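Plasmodesmata-located protein 5 (Arabidopsis thaliana, PDB 6GRE) modulates cell-to-cell trafficking as a negative regulator of plasmodesmata permeability acting through callose deposition, has a positive role in innate immunity and is required for systemic acquired resistance. Local coordinates at residues Q65-L70 with K204-F209; V83-A88 with L98-C103; D142-L147 with D183-L188. All blocks are in the same frame, centred on the assembly; numbering follows the deposited sequence. Where two conformers were deposited one is given.

Contact 1 sits near the middle of the extracellular chain, where the two Gnk2-homologous regions meet, while contacts 2 and 3 belong to the first and second region respectively. The centre of contact 1 lies about 14 Å from each of the other two centres, which are themselves about 25 Å apart on opposite sides of the chain's centre. N102 and E101 of contact 2 reach the arginines of contact 1, E101 OE2 lying 3.5 Å from R208 NH2 in a salt bridge. Contact 3 joins through strand 205-211, with F209 CE1 3.7 Å from I144 CD1. The sodium ion bound at D69 in contact 1 lies about 9 Å from the nearest side-chain atom of L147 in contact 3.

Contact 1 (Q65-L70 with K204-F209); sequences QCRGDL and KCYARF. With NA (sodium ion), chain K.
R67 meets Y206 and R208 through the aliphatic part of its side chain. Its CG lies 4.0 Å from Y206 OH, and its CD comes 3.8 Å from R208 NH2, at the edge of that guanidinium and near its plane. The two arginine side chains run across each other at about a right angle. Within 204-209, Y206 OH sits over one face of the R208 guanidinium, 3.2 Å above the plane and offset toward its rim. R208 stays extended from CG to NE, which carries its planar end out to the first region.

This is where the two Gnk2-homologous regions of the tandem ectodomain come together. Strand 205-211 turns Y206 and R208 toward 65-70, while A207 and F209 pack on helix 174-192. Just past the end of strand 60-66, R67 opens a type I beta turn that closes at L70.

The two guanidinium groups bond to different partners, R67 NE staying 5.1 Å from R208 NH2. A bend at chi3 (61°) turns the R67 guanidinium to D69, where NE and NH2 both grip OD1, each at 3.0 Å; NE meets the syn lone pair of OD1, whereas NH2 comes from above the carboxylate plane. L70 CD2 covers a face of the same guanidinium, 3.8 Å above its centre, and NH1 is hydrogen-bonded to N102 OD1. R208 has its own hydrogen-bond partners, E101 O and Y201 OH.

Metal binding uses the other carboxylate oxygen: D69 OD2 holds the sodium ion at 2.0 Å, and Y154 OH, from the second region, binds the same ion.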
ATOM      1  N   GLN A  65      -4.931  -3.837  -3.178  1.00 17.40           N
ATOM      2  CA  GLN A  65      -5.368  -2.511  -3.495  0.70 17.96           C
ATOM      3  C   GLN A  65      -4.477  -1.907  -4.568  1.00 16.91           C
ATOM      4  O   GLN A  65      -3.271  -1.862  -4.433  1.00 18.35           O
ATOM      5  CB  GLN A  65      -5.295  -1.597  -2.287  0.70 17.73           C
ATOM      6  CG  GLN A  65      -5.880  -0.222  -2.579  0.70 17.55           C
ATOM      7  CD  GLN A  65      -6.072   0.536  -1.296  0.70 17.83           C
ATOM      8  OE1 GLN A  65      -6.383   1.732  -1.289  0.70 20.34           O
ATOM      9  NE2 GLN A  65      -5.924  -0.172  -0.192  0.70 16.78           N
ATOM     10  N   CYS A  66      -5.136  -1.470  -5.639  1.00 17.86           N
ATOM     11  CA  CYS A  66      -4.478  -0.751  -6.728  1.00 19.08           C
ATOM     12  C   CYS A  66      -4.627   0.753  -6.501  1.00 18.53           C
ATOM     13  O   CYS A  66      -5.593   1.199  -5.895  1.00 18.17           O
ATOM     14  CB  CYS A  66      -5.098  -1.134  -8.066  1.00 20.98           C
ATOM     15  SG  CYS A  66      -4.691  -2.845  -8.511  1.00 24.07           S
ATOM     16  N   ARG A  67      -3.684   1.506  -7.069  1.00 20.12           N
ATOM     17  CA  ARG A  67      -3.785   2.954  -7.149  1.00 20.95           C
ATOM     18  C   ARG A  67      -5.191   3.303  -7.661  1.00 22.15           C
ATOM     19  O   ARG A  67      -5.718   2.637  -8.569  1.00 22.62           O
ATOM     20  CB  ARG A  67      -2.662   3.456  -8.062  1.00 24.91           C
ATOM     21  CG  ARG A  67      -1.813   4.595  -7.527  1.00 27.57           C
ATOM     22  CD  ARG A  67      -0.825   5.024  -8.599  1.00 29.34           C
ATOM     23  NE  ARG A  67      -1.537   5.500  -9.781  1.00 31.70           N
ATOM     24  CZ  ARG A  67      -1.039   5.568 -11.009  1.00 33.13           C
ATOM     25  NH1 ARG A  67       0.169   5.102 -11.275  1.00 34.08           N
ATOM     26  NH2 ARG A  67      -1.776   6.098 -11.971  1.00 33.61           N
ATOM     27  N   GLY A  68      -5.792   4.360  -7.107  1.00 21.24           N
ATOM     28  CA  GLY A  68      -7.216   4.677  -7.202  1.00 22.36           C
ATOM     29  C   GLY A  68      -7.695   5.105  -8.585  1.00 24.59           C
ATOM     30  O   GLY A  68      -8.913   5.124  -8.836  1.00 26.21           O
ATOM     31  N   ASP A  69      -6.761   5.352  -9.503  1.00 23.03           N
ATOM     32  CA  ASP A  69      -7.104   5.781 -10.853  1.00 27.36           C
ATOM     33  C   ASP A  69      -6.680   4.737 -11.896  1.00 29.20           C
ATOM     34  O   ASP A  69      -6.761   5.003 -13.098  1.00 32.09           O
ATOM     35  CB  ASP A  69      -6.452   7.134 -11.131  1.00 28.28           C
ATOM     36  CG  ASP A  69      -4.943   7.147 -10.943  1.00 30.15           C
ATOM     37  OD1 ASP A  69      -4.383   6.151 -10.428  1.00 29.33           O
ATOM     38  OD2 ASP A  69      -4.329   8.180 -11.274  1.00 35.79           O
ATOM     39  N   LEU A  70      -6.214   3.564 -11.465  1.00 28.67           N
ATOM     40  CA  LEU A  70      -5.755   2.528 -12.388  1.00 31.13           C
ATOM     41  C   LEU A  70      -6.952   1.892 -13.106  1.00 31.80           C
ATOM     42  O   LEU A  70      -7.951   1.562 -12.488  1.00 32.00           O
ATOM     43  CB  LEU A  70      -5.026   1.427 -11.611  1.00 32.37           C
ATOM     44  CG  LEU A  70      -3.536   1.581 -11.322  1.00 34.13           C
ATOM     45  CD1 LEU A  70      -2.937   0.192 -11.149  1.00 30.92           C
ATOM     46  CD2 LEU A  70      -2.784   2.350 -12.404  1.00 33.96           C
ATOM     47  N   LYS A 204      -0.490   1.310   7.098  1.00 12.86           N
ATOM     48  CA  LYS A 204      -1.794   1.330   6.475  1.00 13.34           C
ATOM     49  C   LYS A 204      -1.986   2.530   5.535  1.00 13.22           C
ATOM     50  O   LYS A 204      -3.101   2.728   5.094  1.00 14.42           O
ATOM     51  CB  LYS A 204      -2.898   1.286   7.547  1.00 13.81           C
ATOM     52  CG  LYS A 204      -3.182  -0.112   8.094  1.00 14.38           C
ATOM     53  CD  LYS A 204      -3.966  -0.976   7.133  1.00 15.38           C
ATOM     54  CE  LYS A 204      -4.250  -2.389   7.608  1.00 15.75           C
ATOM     55  NZ  LYS A 204      -5.411  -2.405   8.528  1.00 16.62           N
ATOM     56  N   CYS A 205      -0.942   3.273   5.203  1.00 12.21           N
ATOM     57  CA  CYS A 205      -1.103   4.352   4.235  1.00 12.62           C
ATOM     58  C   CYS A 205       0.264   4.810   3.749  1.00 12.81           C
ATOM     59  O   CYS A 205       1.306   4.476   4.332  1.00 12.99           O
ATOM     60  CB  CYS A 205      -1.880   5.540   4.784  1.00 13.39           C
ATOM     61  SG  CYS A 205      -1.027   6.460   6.080  1.00 15.60           S
ATOM     62  N   TYR A 206       0.262   5.618   2.685  1.00 12.38           N
ATOM     63  CA  TYR A 206       1.494   6.201   2.197  1.00 11.89           C
ATOM     64  C   TYR A 206       1.251   7.588   1.603  1.00 12.26           C
ATOM     65  O   TYR A 206       0.132   7.908   1.203  1.00 12.54           O
ATOM     66  CB  TYR A 206       2.219   5.323   1.175  1.00 12.60           C
ATOM     67  CG  TYR A 206       1.571   5.174  -0.178  1.00 13.91           C
ATOM     68  CD1 TYR A 206       1.671   6.186  -1.117  1.00 14.79           C
ATOM     69  CD2 TYR A 206       0.916   4.015  -0.562  1.00 14.49           C
ATOM     70  CE1 TYR A 206       1.128   6.063  -2.381  1.00 14.90           C
ATOM     71  CE2 TYR A 206       0.393   3.867  -1.836  1.00 15.22           C
ATOM     72  CZ  TYR A 206       0.514   4.894  -2.752  1.00 15.37           C
ATOM     73  OH  TYR A 206      -0.051   4.781  -3.983  1.00 17.94           O
ATOM     74  N   ALA A 207       2.314   8.375   1.549  1.00 12.07           N
ATOM     75  CA  ALA A 207       2.276   9.653   0.859  1.00 12.24           C
ATOM     76  C   ALA A 207       3.616   9.809   0.141  1.00 13.03           C
ATOM     77  O   ALA A 207       4.660   9.483   0.723  1.00 13.98           O
ATOM     78  CB  ALA A 207       2.038  10.784   1.812  1.00 12.56           C
ATOM     79  N   ARG A 208       3.607  10.313  -1.094  1.00 12.55           N
ATOM     80  CA  ARG A 208       4.836  10.451  -1.828  1.00 12.96           C
ATOM     81  C   ARG A 208       4.726  11.621  -2.799  1.00 13.59           C
ATOM     82  O   ARG A 208       3.615  12.040  -3.183  1.00 12.76           O
ATOM     83  CB  ARG A 208       5.162   9.151  -2.575  1.00 15.51           C
ATOM     84  CG  ARG A 208       4.139   8.694  -3.595  1.00 16.55           C
ATOM     85  CD  ARG A 208       4.466   7.294  -4.124  1.00 17.82           C
ATOM     86  NE  ARG A 208       3.548   6.901  -5.187  1.00 21.97           N
ATOM     87  CZ  ARG A 208       3.113   5.660  -5.430  1.00 23.79           C
ATOM     88  NH1 ARG A 208       3.460   4.643  -4.655  1.00 23.43           N
ATOM     89  NH2 ARG A 208       2.335   5.444  -6.482  1.00 23.25           N
ATOM     90  N   PHE A 209       5.865  12.146  -3.202  1.00 12.76           N
ATOM     91  CA  PHE A 209       5.873  13.194  -4.196  1.00 13.38           C
ATOM     92  C   PHE A 209       7.131  13.078  -5.051  1.00 15.16           C
ATOM     93  O   PHE A 209       8.140  12.492  -4.670  1.00 14.39           O
ATOM     94  CB  PHE A 209       5.717  14.599  -3.615  1.00 13.87           C
ATOM     95  CG  PHE A 209       6.976  15.228  -3.076  1.00 14.06           C
ATOM     96  CD1 PHE A 209       7.508  14.776  -1.897  1.00 15.19           C
ATOM     97  CD2 PHE A 209       7.567  16.318  -3.691  1.00 15.19           C
ATOM     98  CE1 PHE A 209       8.669  15.337  -1.394  1.00 15.62           C
ATOM     99  CE2 PHE A 209       8.696  16.918  -3.167  1.00 15.41           C
ATOM    100  CZ  PHE A 209       9.244  16.431  -2.003  1.00 15.66           C
TER
HETATM  101 NA    NA K 308      -2.902   9.082 -10.161  1.00 38.39          NA

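Contact 2 (V83-A88 with L98-C103); sequences VAQVGA and LQMENC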
ATOM      1  N   VAL A  83       1.708 -10.943  -6.847  1.00 23.47           N
ATOM      2  CA  VAL A  83       1.494 -12.330  -6.435  1.00 26.08           C
ATOM      3  C   VAL A  83       2.711 -13.178  -6.850  1.00 30.52           C
ATOM      4  O   VAL A  83       3.173 -14.032  -6.079  1.00 32.01           O
ATOM      5  CB  VAL A  83       0.185 -12.885  -7.018  1.00 26.10           C
ATOM      6  CG1 VAL A  83       0.129 -14.405  -6.886  1.00 28.53           C
ATOM      7  CG2 VAL A  83      -1.035 -12.241  -6.373  1.00 26.20           C
ATOM      8  N   ALA A  84       3.248 -12.911  -8.048  1.00 31.26           N
ATOM      9  CA  ALA A  84       4.374 -13.689  -8.603  1.00 33.74           C
ATOM     10  C   ALA A  84       5.662 -13.442  -7.807  1.00 36.35           C
ATOM     11  O   ALA A  84       6.559 -14.287  -7.841  1.00 40.80           O
ATOM     12  CB  ALA A  84       4.563 -13.358 -10.063  1.00 34.90           C
ATOM     13  N   GLN A  85       5.758 -12.287  -7.128  1.00 31.00           N
ATOM     14  CA  GLN A  85       6.965 -11.829  -6.424  1.00 30.09           C
ATOM     15  C   GLN A  85       6.919 -12.182  -4.933  1.00 33.99           C
ATOM     16  O   GLN A  85       7.976 -12.420  -4.310  1.00 35.10           O
ATOM     17  CB  GLN A  85       7.136 -10.309  -6.541  1.00 29.18           C
ATOM     18  CG  GLN A  85       7.490  -9.825  -7.939  1.00 28.26           C
ATOM     19  CD  GLN A  85       7.813  -8.349  -7.958  1.00 29.45           C
ATOM     20  OE1 GLN A  85       8.902  -7.937  -7.580  1.00 30.05           O
ATOM     21  NE2 GLN A  85       6.869  -7.537  -8.405  1.00 27.97           N
ATOM     22  N   VAL A  86       5.714 -12.158  -4.342  1.00 30.58           N
ATOM     23  CA  VAL A  86       5.583 -12.285  -2.907  1.00 27.50           C
ATOM     24  C   VAL A  86       5.981 -13.708  -2.486  1.00 26.79           C
ATOM     25  O   VAL A  86       6.542 -13.891  -1.413  1.00 25.53           O
ATOM     26  CB  VAL A  86       4.182 -11.891  -2.387  1.00 27.04           C
ATOM     27  CG1 VAL A  86       3.102 -12.902  -2.757  1.00 28.59           C
ATOM     28  CG2 VAL A  86       4.219 -11.637  -0.890  1.00 27.77           C
ATOM     29  N   GLY A  87       5.671 -14.701  -3.324  1.00 29.15           N
ATOM     30  CA  GLY A  87       6.035 -16.083  -3.059  1.00 28.91           C
ATOM     31  C   GLY A  87       7.536 -16.228  -2.889  1.00 29.92           C
ATOM     32  O   GLY A  87       8.004 -16.822  -1.952  1.00 29.22           O
ATOM     33  N   ALA A  88       8.296 -15.619  -3.798  1.00 32.13           N
ATOM     34  CA  ALA A  88       9.758 -15.647  -3.756  1.00 31.81           C
ATOM     35  C   ALA A  88      10.292 -14.962  -2.493  1.00 30.88           C
ATOM     36  O   ALA A  88      11.267 -15.398  -1.908  1.00 33.88           O
ATOM     37  CB  ALA A  88      10.302 -14.985  -5.000  1.00 34.77           C
ATOM     38  N   LEU A  98       3.316  -7.001   0.287  1.00 15.97           N
ATOM     39  CA  LEU A  98       4.152  -6.555  -0.799  1.00 17.56           C
ATOM     40  C   LEU A  98       3.562  -5.272  -1.378  1.00 16.29           C
ATOM     41  O   LEU A  98       2.408  -5.248  -1.786  1.00 16.61           O
ATOM     42  CB  LEU A  98       4.247  -7.657  -1.853  1.00 18.16           C
ATOM     43  CG  LEU A  98       5.264  -7.433  -2.957  1.00 21.57           C
ATOM     44  CD1 LEU A  98       6.677  -7.529  -2.424  1.00 24.77           C
ATOM     45  CD2 LEU A  98       5.068  -8.453  -4.055  1.00 24.67           C
ATOM     46  N   GLN A  99       4.375  -4.205  -1.360  1.00 16.16           N
ATOM     47  CA  GLN A  99       4.006  -2.925  -1.885  1.00 16.34           C
ATOM     48  C   GLN A  99       4.807  -2.685  -3.156  1.00 17.12           C
ATOM     49  O   GLN A  99       6.023  -2.767  -3.133  1.00 16.58           O
ATOM     50  CB  GLN A  99       4.328  -1.803  -0.903  1.00 16.99           C
ATOM     51  CG  GLN A  99       3.942  -0.422  -1.405  1.00 17.16           C
ATOM     52  CD  GLN A  99       2.461  -0.170  -1.347  1.00 16.55           C
ATOM     53  OE1 GLN A  99       1.880  -0.211  -0.275  1.00 17.61           O
ATOM     54  NE2 GLN A  99       1.852   0.086  -2.494  1.00 17.00           N
ATOM     55  N   MET A 100       4.086  -2.418  -4.231  1.00 16.65           N
ATOM     56  CA  MET A 100       4.620  -1.954  -5.510  1.00 18.12           C
ATOM     57  C   MET A 100       4.181  -0.505  -5.719  1.00 18.08           C
ATOM     58  O   MET A 100       3.372   0.021  -4.972  1.00 18.35           O
ATOM     59  CB  MET A 100       4.082  -2.824  -6.644  1.00 21.00           C
ATOM     60  CG  MET A 100       4.701  -4.191  -6.581  1.00 21.94           C
ATOM     61  SD  MET A 100       3.972  -5.393  -7.697  1.00 23.95           S
ATOM     62  CE  MET A 100       4.438  -4.717  -9.287  1.00 25.09           C
ATOM     63  N   GLU A 101       4.720   0.137  -6.746  1.00 19.22           N
ATOM     64  CA  GLU A 101       4.359   1.494  -7.034  1.00 21.37           C
ATOM     65  C   GLU A 101       2.836   1.618  -7.211  1.00 21.07           C
ATOM     66  O   GLU A 101       2.228   2.531  -6.651  1.00 23.20           O
ATOM     67  CB  GLU A 101       5.103   1.954  -8.283  1.00 24.69           C
ATOM     68  CG  GLU A 101       4.933   3.426  -8.587  1.00 28.82           C
ATOM     69  CD  GLU A 101       5.669   4.422  -7.701  1.00 32.81           C
ATOM     70  OE1 GLU A 101       6.400   4.006  -6.762  1.00 34.17           O
ATOM     71  OE2 GLU A 101       5.530   5.630  -7.977  1.00 37.01           O
ATOM     72  N   ASN A 102       2.226   0.688  -7.950  1.00 19.54           N
ATOM     73  CA  ASN A 102       0.845   0.866  -8.384  1.00 21.24           C
ATOM     74  C   ASN A 102      -0.142  -0.067  -7.661  1.00 19.01           C
ATOM     75  O   ASN A 102      -1.331   0.011  -7.912  1.00 18.69           O
ATOM     76  CB  ASN A 102       0.731   0.650  -9.884  1.00 24.25           C
ATOM     77  CG  ASN A 102       1.340   1.804 -10.653  1.00 27.08           C
ATOM     78  OD1 ASN A 102       1.588   2.860 -10.080  1.00 29.61           O
ATOM     79  ND2 ASN A 102       1.571   1.592 -11.934  1.00 33.93           N
ATOM     80  N   CYS A 103       0.327  -0.895  -6.740  1.00 17.60           N
ATOM     81  CA  CYS A 103      -0.594  -1.804  -6.026  1.00 17.41           C
ATOM     82  C   CYS A 103       0.103  -2.396  -4.809  1.00 16.59           C
ATOM     83  O   CYS A 103       1.320  -2.341  -4.684  1.00 16.14           O
ATOM     84  CB  CYS A 103      -1.135  -2.938  -6.899  1.00 19.54           C
ATOM     85  SG  CYS A 103       0.119  -4.112  -7.456  1.00 22.18           S
TER
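L98 CD2 reaches into helix 72-90 between Q85 and V86, lying 3.7 Å from Q85 CB and 3.9 Å from V86 CB. Here the helix packs on the five-stranded antiparallel sheet of the first Gnk2-homologous region, against strand 96-99. The same methyl is also 3.8 Å from V86 N, so it rests on helix backbone as well as on side chains. L98 holds CG anti to its backbone nitrogen (chi1 -171°), sending the branch toward the helix, while its CB is 4.1 Å from V86 CG2.

At the other end of the patch, Q85 and M100 approach from opposite directions. Q85 NE2 lies 3.7 Å from M100 SD and almost as near CE, a van der Waals meeting; the amide nitrogen gives a hydrogen bond to N7 O and a weak one to S81 OG. A bend at chi3 (67°) brings the M100 methyl round to this amide.

In the next shell, I105 of the neighbouring strand 103-108 touches both V86 and L98, and A11 of strand 10-13 also packs on L98. The disulfide between C103 and C78 ties the hairpin to the helix covalently. The turn linking strands 96-99 and 103-108 is closed by M100 N bonding to C103 O at 2.8 Å. Alongside it, the Q99 amide gives a nearly straight hydrogen bond, NE2 to M100 O at 2.9 Å (176°), in the carbonyl plane.

Contact 3 (D142-L147 with D183-L188); sequences DVIGSL and DAIGRL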
ATOM      1  N   ASP A 142       3.083  23.139  -1.248  1.00 18.19           N
ATOM      2  CA  ASP A 142       1.681  23.249  -1.547  1.00 20.08           C
ATOM      3  C   ASP A 142       1.130  21.895  -2.013  1.00 18.17           C
ATOM      4  O   ASP A 142       0.060  21.497  -1.608  1.00 17.59           O
ATOM      5  CB  ASP A 142       1.432  24.353  -2.567  1.00 23.51           C
ATOM      6  CG  ASP A 142       1.532  25.766  -2.019  1.00 25.99           C
ATOM      7  OD1 ASP A 142       1.831  25.943  -0.803  1.00 30.19           O
ATOM      8  OD2 ASP A 142       1.411  26.668  -2.839  1.00 33.16           O
ATOM      9  N   VAL A 143       1.884  21.167  -2.853  1.00 15.38           N
ATOM     10  CA  VAL A 143       1.441  19.884  -3.321  1.00 14.94           C
ATOM     11  C   VAL A 143       1.332  18.913  -2.133  1.00 14.36           C
ATOM     12  O   VAL A 143       0.336  18.218  -1.988  1.00 14.65           O
ATOM     13  CB  VAL A 143       2.344  19.347  -4.450  1.00 16.11           C
ATOM     14  CG1 VAL A 143       2.088  17.888  -4.724  1.00 16.48           C
ATOM     15  CG2 VAL A 143       2.158  20.190  -5.705  1.00 16.81           C
ATOM     16  N   ILE A 144       2.393  18.844  -1.311  1.00 13.54           N
ATOM     17  CA  ILE A 144       2.411  17.865  -0.227  1.00 15.04           C
ATOM     18  C   ILE A 144       1.238  18.170   0.706  1.00 14.29           C
ATOM     19  O   ILE A 144       0.486  17.285   1.082  1.00 15.75           O
ATOM     20  CB  ILE A 144       3.760  17.889   0.512  1.00 15.23           C
ATOM     21  CG1 ILE A 144       4.870  17.374  -0.396  1.00 16.62           C
ATOM     22  CG2 ILE A 144       3.656  17.120   1.820  1.00 17.35           C
ATOM     23  CD1 ILE A 144       6.273  17.660   0.113  1.00 17.45           C
ATOM     24  N   GLY A 145       1.055  19.448   1.006  1.00 15.63           N
ATOM     25  CA  GLY A 145      -0.017  19.823   1.929  1.00 16.44           C
ATOM     26  C   GLY A 145      -1.385  19.549   1.359  1.00 18.61           C
ATOM     27  O   GLY A 145      -2.337  19.174   2.072  1.00 19.85           O
ATOM     28  N   SER A 146      -1.517  19.700   0.050  1.00 17.28           N
ATOM     29  CA  SER A 146      -2.795  19.453  -0.624  1.00 19.23           C
ATOM     30  C   SER A 146      -3.259  18.008  -0.441  1.00 17.83           C
ATOM     31  O   SER A 146      -4.449  17.726  -0.439  1.00 19.99           O
ATOM     32  CB  SER A 146      -2.733  19.801  -2.108  1.00 19.62           C
ATOM     33  OG  SER A 146      -2.092  18.791  -2.913  1.00 22.18           O
ATOM     34  N   LEU A 147      -2.314  17.070  -0.308  1.00 15.17           N
ATOM     35  CA  LEU A 147      -2.655  15.670  -0.092  1.00 14.90           C
ATOM     36  C   LEU A 147      -3.438  15.505   1.222  1.00 16.10           C
ATOM     37  O   LEU A 147      -4.200  14.557   1.350  1.00 18.15           O
ATOM     38  CB  LEU A 147      -1.385  14.814  -0.089  1.00 15.01           C
ATOM     39  CG  LEU A 147      -0.596  14.815  -1.399  1.00 14.58           C
ATOM     40  CD1 LEU A 147       0.693  14.000  -1.243  1.00 14.15           C
ATOM     41  CD2 LEU A 147      -1.427  14.260  -2.544  1.00 15.59           C
ATOM     42  N   ASP A 183      -0.274  11.797   9.569  0.50 15.61           N
ATOM     43  CA  ASP A 183       1.057  11.406  10.006  0.50 16.16           C
ATOM     44  C   ASP A 183       1.998  11.322   8.795  0.50 15.08           C
ATOM     45  O   ASP A 183       3.064  11.989   8.783  0.50 16.11           O
ATOM     46  CB  ASP A 183       1.069  10.055  10.723  0.50 16.29           C
ATOM     47  CG  ASP A 183       0.665  10.074  12.188  0.50 17.85           C
ATOM     48  OD1 ASP A 183       0.136  11.103  12.660  0.50 21.77           O
ATOM     49  OD2 ASP A 183       0.901   9.043  12.846  0.50 19.97           O
ATOM     50  N   ALA A 184       1.599  10.555   7.771  1.00 14.62           N
ATOM     51  CA  ALA A 184       2.505  10.295   6.645  1.00 13.84           C
ATOM     52  C   ALA A 184       2.909  11.597   5.958  1.00 13.83           C
ATOM     53  O   ALA A 184       4.067  11.800   5.631  1.00 14.26           O
ATOM     54  CB  ALA A 184       1.881   9.362   5.660  1.00 12.74           C
ATOM     55  N   ILE A 185       1.908  12.444   5.700  1.00 13.98           N
ATOM     56  CA  ILE A 185       2.167  13.713   5.026  1.00 14.58           C
ATOM     57  C   ILE A 185       3.023  14.632   5.912  1.00 14.63           C
ATOM     58  O   ILE A 185       3.899  15.325   5.403  1.00 15.28           O
ATOM     59  CB  ILE A 185       0.825  14.347   4.619  1.00 16.21           C
ATOM     60  CG1 ILE A 185       0.085  13.476   3.604  1.00 17.54           C
ATOM     61  CG2 ILE A 185       1.089  15.742   4.114  1.00 16.60           C
ATOM     62  CD1 ILE A 185      -1.394  13.769   3.474  1.00 19.65           C
ATOM     63  N   GLY A 186       2.759  14.653   7.230  1.00 14.55           N
ATOM     64  CA  GLY A 186       3.561  15.425   8.140  1.00 14.90           C
ATOM     65  C   GLY A 186       5.034  15.049   8.076  1.00 14.85           C
ATOM     66  O   GLY A 186       5.899  15.921   8.001  1.00 15.59           O
ATOM     67  N   ARG A 187       5.304  13.739   8.083  0.70 15.10           N
ATOM     68  CA  ARG A 187       6.662  13.219   7.972  0.70 16.01           C
ATOM     69  C   ARG A 187       7.255  13.588   6.608  0.70 15.59           C
ATOM     70  O   ARG A 187       8.417  14.002   6.495  0.70 14.77           O
ATOM     71  CB  ARG A 187       6.665  11.700   8.179  0.70 16.11           C
ATOM     72  CG  ARG A 187       8.063  11.090   8.226  0.70 16.91           C
ATOM     73  CD  ARG A 187       8.030   9.582   8.364  0.70 18.54           C
ATOM     74  NE  ARG A 187       7.427   9.150   9.614  0.70 21.42           N
ATOM     75  CZ  ARG A 187       8.119   8.787  10.696  0.70 21.04           C
ATOM     76  NH1 ARG A 187       9.435   8.871  10.684  0.70 21.30           N
ATOM     77  NH2 ARG A 187       7.492   8.360  11.778  0.70 24.58           N
ATOM     78  N   LEU A 188       6.458  13.439   5.547  1.00 14.08           N
ATOM     79  CA  LEU A 188       6.938  13.707   4.182  1.00 14.16           C
ATOM     80  C   LEU A 188       7.365  15.168   4.056  1.00 14.39           C
ATOM     81  O   LEU A 188       8.414  15.471   3.530  1.00 15.49           O
ATOM     82  CB  LEU A 188       5.843  13.359   3.176  1.00 14.39           C
ATOM     83  CG  LEU A 188       6.204  13.484   1.705  1.00 13.85           C
ATOM     84  CD1 LEU A 188       7.279  12.485   1.311  1.00 15.58           C
ATOM     85  CD2 LEU A 188       4.993  13.267   0.824  1.00 14.07           C
TER
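I185 packs against I144 and L147 where helices 134-149 and 174-192 meet. Its CB points toward the opposite helix and splits into two branches that meet different parts of it. The methyl CG2, anti to the backbone nitrogen, drops onto I144, 3.5 Å from the carbonyl oxygen I144 O and 3.7 Å from the methyl I144 CG2. The other branch starts at CG1, which passes 4.2 Å from L147 CB. At the tip, CD1 comes to 3.5 Å from L147 C and 3.7 Å from L147 CB, so it rests partly on main chain. L147 O, also beside this methyl, accepts a hydrogen bond from R155 NH1.

The I144 and I185 side chains lie alongside each other, pointing opposite ways, and I144 CG2 has a second neighbour in L188 CD2 at 4.2 Å. Each helix thus offers two residues three positions apart, I144 with L147 and I185 with L188, from successive turns on one side.

The segment axes approach to 9.4 Å and run nearly antiparallel, at 167°. On the sheet side, I144 and L188 rest on F209, and I185 and L188 on A207, all from strand 205-211: the paired helices lying over a five-stranded antiparallel sheet that make up the Gnk2-homologous (DUF26) fold.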